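Local coordinates for protein N-terminal acetyltransferase B complex subunit MDM20 (PDB 5K04) that probably serves as the non-catalytic auxiliary subunit of the NatB N-terminal acetyltransferase, a largely helical scaffold that partners the catalytic chain, at residues L114-F117 / D118-E122; G140-R143 / L144-L147. One frame throughout, in Å; residues are numbered along the deposited sequence.

Interaction 1: residues L114-F117 / D118-E122; sequences LSWF and DNSIE
Ser120 grips the carbonyl of Trp116 toward the C-terminal part of helix 109-120, part of the all-helical array of this NatB subunit. Its hydroxyl donates to that carbonyl, with OG 2.6 Å from Trp116 O and tilted 32° from the carbonyl plane. OG lies beside its own backbone N (chi1 -71°), which folds the hydroxyl back onto the preceding turn. The Ser120 amide is shared between two carbonyls: it gives a weak i to i+4 bond to Trp116 O and an i to i+3 bond to Phe117 O, 3.0 Å from Ser120 N. In the second of these the donor stands above the carbonyl plane. Just before this, the helix is regular: Asp118 N reaches Leu114 O at 2.8 Å with a nearly straight N-H (166°), and Asn119 N reaches Ser115 O at 2.9 Å. The Ser115 hydroxyl is satisfied elsewhere, by a hydrogen bond to Glu79. Beside these polar links, Ile121 lays its CD1 methyl over one face of the Phe117 ring, offset toward the rim, a CH-pi contact 4.1 Å from the centroid. Phe129 and Phe484 meet the same ring edge-to-face, so Phe117 joins this turn to helices 126-138 and 456-485. Trp116 stacks with Tyr98 of helix 91-104. Its indole still brushes the Ser120 hydroxyl, Trp116 CD1 lying 3.4 Å from Ser120 OG.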
loop_
_atom_site.group_PDB
_atom_site.type_symbol
_atom_site.label_atom_id
_atom_site.label_comp_id
_atom_site.label_asym_id
_atom_site.label_seq_id
_atom_site.Cartn_x
_atom_site.Cartn_y
_atom_site.Cartn_z
ATOM N N LEU A 114 -0.059 28.039 -10.964
ATOM C CA LEU A 114 -0.762 27.139 -10.044
ATOM C C LEU A 114 -1.673 26.170 -10.788
ATOM O O LEU A 114 -1.803 25.010 -10.384
ATOM C CB LEU A 114 -1.565 27.940 -9.010
ATOM C CG LEU A 114 -0.702 28.758 -8.031
ATOM C CD1 LEU A 114 -1.541 29.513 -7.006
ATOM C CD2 LEU A 114 0.364 27.903 -7.336
ATOM N N SER A 115 -2.326 26.631 -11.863
ATOM C CA SER A 115 -3.090 25.728 -12.731
ATOM C C SER A 115 -2.166 24.700 -13.386
ATOM O O SER A 115 -2.431 23.495 -13.357
ATOM C CB SER A 115 -3.843 26.553 -13.786
ATOM O OG SER A 115 -4.319 25.764 -14.857
ATOM N N TRP A 116 -1.071 25.184 -13.989
ATOM C CA TRP A 116 -0.009 24.339 -14.526
ATOM C C TRP A 116 0.426 23.279 -13.524
ATOM O O TRP A 116 0.567 22.100 -13.860
ATOM C CB TRP A 116 1.177 25.231 -14.900
ATOM C CG TRP A 116 2.172 24.613 -15.795
ATOM C CD1 TRP A 116 2.133 23.356 -16.329
ATOM C CD2 TRP A 116 3.369 25.228 -16.294
ATOM N NE1 TRP A 116 3.232 23.150 -17.127
ATOM C CE2 TRP A 116 4.010 24.281 -17.115
ATOM C CE3 TRP A 116 3.968 26.474 -16.104
ATOM C CZ2 TRP A 116 5.220 24.548 -17.753
ATOM C CZ3 TRP A 116 5.165 26.745 -16.742
ATOM C CH2 TRP A 116 5.780 25.787 -17.560
ATOM N N PHE A 117 0.655 23.695 -12.281
ATOM C CA PHE A 117 1.176 22.793 -11.263
ATOM C C PHE A 117 0.113 21.794 -10.822
ATOM O O PHE A 117 0.372 20.589 -10.755
ATOM C CB PHE A 117 1.697 23.620 -10.081
ATOM C CG PHE A 117 2.082 22.808 -8.879
ATOM C CD1 PHE A 117 3.105 21.867 -8.949
ATOM C CD2 PHE A 117 1.437 23.001 -7.671
ATOM C CE1 PHE A 117 3.457 21.120 -7.832
ATOM C CE2 PHE A 117 1.788 22.267 -6.550
ATOM C CZ PHE A 117 2.802 21.322 -6.632
ATOM N N ASP A 118 -1.096 22.288 -10.527
ATOM C CA ASP A 118 -2.186 21.418 -10.090
ATOM C C ASP A 118 -2.514 20.370 -11.140
ATOM O O ASP A 118 -2.813 19.222 -10.806
ATOM C CB ASP A 118 -3.423 22.249 -9.766
ATOM C CG ASP A 118 -3.245 23.077 -8.510
ATOM O OD1 ASP A 118 -2.178 22.958 -7.869
ATOM O OD2 ASP A 118 -4.162 23.836 -8.156
ATOM N N ASN A 119 -2.454 20.747 -12.415
ATOM C CA ASN A 119 -2.709 19.798 -13.484
ATOM C C ASN A 119 -1.520 18.880 -13.724
ATOM O O ASN A 119 -1.702 17.781 -14.245
ATOM C CB ASN A 119 -3.078 20.548 -14.769
ATOM C CG ASN A 119 -4.450 21.242 -14.674
ATOM O OD1 ASN A 119 -4.586 22.431 -14.950
ATOM N ND2 ASN A 119 -5.464 20.486 -14.280
ATOM N N SER A 120 -0.316 19.298 -13.325
ATOM C CA SER A 120 0.901 18.546 -13.590
ATOM C C SER A 120 1.183 17.481 -12.547
ATOM O O SER A 120 2.023 16.614 -12.799
ATOM C CB SER A 120 2.122 19.481 -13.672
ATOM O OG SER A 120 2.095 20.276 -14.848
ATOM N N ILE A 121 0.518 17.529 -11.391
ATOM C CA ILE A 121 0.924 16.682 -10.271
ATOM C C ILE A 121 0.825 15.206 -10.648
ATOM O O ILE A 121 1.772 14.436 -10.444
ATOM C CB ILE A 121 0.098 17.027 -9.022
ATOM C CG1 ILE A 121 0.532 18.414 -8.526
ATOM C CG2 ILE A 121 0.280 15.953 -7.940
ATOM C CD1 ILE A 121 -0.114 18.891 -7.248
ATOM N N GLU A 122 -0.307 14.808 -11.245
ATOM C CA GLU A 122 -0.513 13.438 -11.714
ATOM C C GLU A 122 0.652 12.922 -12.556
ATOM O O GLU A 122 0.925 11.718 -12.565
ATOM C CB GLU A 122 -1.812 13.365 -12.531
ATOM C CG GLU A 122 -3.101 13.716 -11.763
ATOM C CD GLU A 122 -3.450 15.205 -11.804
ATOM O OE1 GLU A 122 -2.525 16.045 -11.890
ATOM O OE2 GLU A 122 -4.659 15.531 -11.755
#

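Interaction 2: residues G140-R143 / L144-L147; sequences GKSR and LHTL
The N-terminus of helix 143-157 is capped by Ser142, whose OG accepts a hydrogen bond from His145 N at 3.1 Å with an N-H angle of 158°. The hydroxyl stands anti to the Ser142 backbone N (chi1 174°), turned in over the first turn to His145 N. His145 in return places its imidazole beneath the serine: Ser142 CB sits over one ring face as a CH-pi contact, 3.6 Å from the centroid and 29° off the normal. His145 ND1 is buried here without a polar partner, and its nearest neighbour across the contact is Ser142 CB at 3.3 Å. This N-cap turns the loop after helix 126-138 into the next helix of the array, and the regular i to i+4 pattern starts at once, with Thr146 N bonded to Ser142 O (3.1 Å) and Leu147 N to Arg143 O (3.0 Å). Thr146 OG1 turns to Asn137, near the end of the preceding helix. The Arg143 chain, extended from CG to NE, brings NH2 to Glu187 in a salt bridge and to Leu179 O in a hydrogen bond.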
loop_
_atom_site.group_PDB
_atom_site.type_symbol
_atom_site.label_atom_id
_atom_site.label_comp_id
_atom_site.label_asym_id
_atom_site.label_seq_id
_atom_site.Cartn_x
_atom_site.Cartn_y
_atom_site.Cartn_z
ATOM N N GLY A 140 7.634 36.365 -8.429
ATOM C CA GLY A 140 7.139 35.975 -7.124
ATOM C C GLY A 140 7.855 36.692 -5.998
ATOM O O GLY A 140 9.084 36.634 -5.875
ATOM N N LYS A 141 7.082 37.401 -5.186
ATOM C CA LYS A 141 7.569 38.034 -3.960
ATOM C C LYS A 141 7.273 37.150 -2.759
ATOM O O LYS A 141 6.701 37.598 -1.760
ATOM C CB LYS A 141 6.930 39.409 -3.793
ATOM C CG LYS A 141 7.238 40.395 -4.908
ATOM C CD LYS A 141 8.342 41.356 -4.488
ATOM C CE LYS A 141 7.963 42.086 -3.204
ATOM N NZ LYS A 141 9.000 43.067 -2.767
ATOM N N SER A 142 7.642 35.873 -2.851
ATOM C CA SER A 142 7.156 34.876 -1.911
ATOM C C SER A 142 8.301 34.016 -1.410
ATOM O O SER A 142 8.930 33.284 -2.182
ATOM C CB SER A 142 6.079 34.008 -2.550
ATOM O OG SER A 142 5.693 32.956 -1.680
ATOM N N ARG A 143 8.564 34.122 -0.113
ATOM C CA ARG A 143 9.444 33.188 0.574
ATOM C C ARG A 143 9.003 31.740 0.347
ATOM O O ARG A 143 9.831 30.859 0.094
ATOM C CB ARG A 143 9.424 33.553 2.054
ATOM C CG ARG A 143 10.260 32.732 2.926
ATOM C CD ARG A 143 10.121 33.239 4.346
ATOM N NE ARG A 143 11.110 32.549 5.149
ATOM C CZ ARG A 143 12.347 32.992 5.340
ATOM N NH1 ARG A 143 12.736 34.136 4.778
ATOM N NH2 ARG A 143 13.190 32.287 6.088
ATOM N N LEU A 144 7.692 31.487 0.428
ATOM C CA LEU A 144 7.155 30.151 0.186
ATOM C C LEU A 144 7.556 29.639 -1.192
ATOM O O LEU A 144 8.001 28.494 -1.332
ATOM C CB LEU A 144 5.631 30.174 0.326
ATOM C CG LEU A 144 4.953 28.807 0.119
ATOM C CD1 LEU A 144 5.498 27.787 1.102
ATOM C CD2 LEU A 144 3.452 28.885 0.244
ATOM N N HIS A 145 7.404 30.487 -2.224
ATOM C CA HIS A 145 7.719 30.086 -3.594
ATOM C C HIS A 145 9.205 29.821 -3.776
ATOM O O HIS A 145 9.587 28.939 -4.555
ATOM C CB HIS A 145 7.238 31.154 -4.578
ATOM C CG HIS A 145 5.750 31.283 -4.617
ATOM N ND1 HIS A 145 5.104 32.340 -5.222
ATOM C CD2 HIS A 145 4.779 30.487 -4.107
ATOM C CE1 HIS A 145 3.799 32.195 -5.073
ATOM N NE2 HIS A 145 3.577 31.081 -4.400
ATOM N N THR A 146 10.059 30.581 -3.084
ATOM C CA THR A 146 11.488 30.288 -3.133
ATOM C C THR A 146 11.777 28.913 -2.540
ATOM O O THR A 146 12.603 28.150 -3.063
ATOM C CB THR A 146 12.258 31.391 -2.406
ATOM O OG1 THR A 146 11.931 32.652 -2.999
ATOM C CG2 THR A 146 13.754 31.149 -2.519
ATOM N N LEU A 147 11.074 28.571 -1.461
ATOM C CA LEU A 147 11.232 27.261 -0.842
ATOM C C LEU A 147 10.786 26.154 -1.789
ATOM O O LEU A 147 11.463 25.128 -1.918
ATOM C CB LEU A 147 10.430 27.212 0.465
ATOM C CG LEU A 147 11.007 28.077 1.585
ATOM C CD1 LEU A 147 9.965 28.471 2.624
ATOM C CD2 LEU A 147 12.128 27.291 2.251
#

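Interaction 1 comes first along the chain, in helix 109-120; interaction 2 follows at the start of helix 143-157, with helix 126-138 between them. Their centres lie 18 Å apart and their nearest atoms about 5 Å apart, without touching, on the same side of the chain's centre. Helix 126-138 links them: Phe129 and Ile132 pack on residues 114-122, while Asn137, near its far end, bonds Thr146 of residues 140-147. One contact lies within a helix and the other opens one, interaction 1 packing on helix 456-485 and interaction 2 touching helix 162-177 through Thr146 and Leu147, so that successive helices of this non-catalytic subunit are joined to one another and to one distant in sequence.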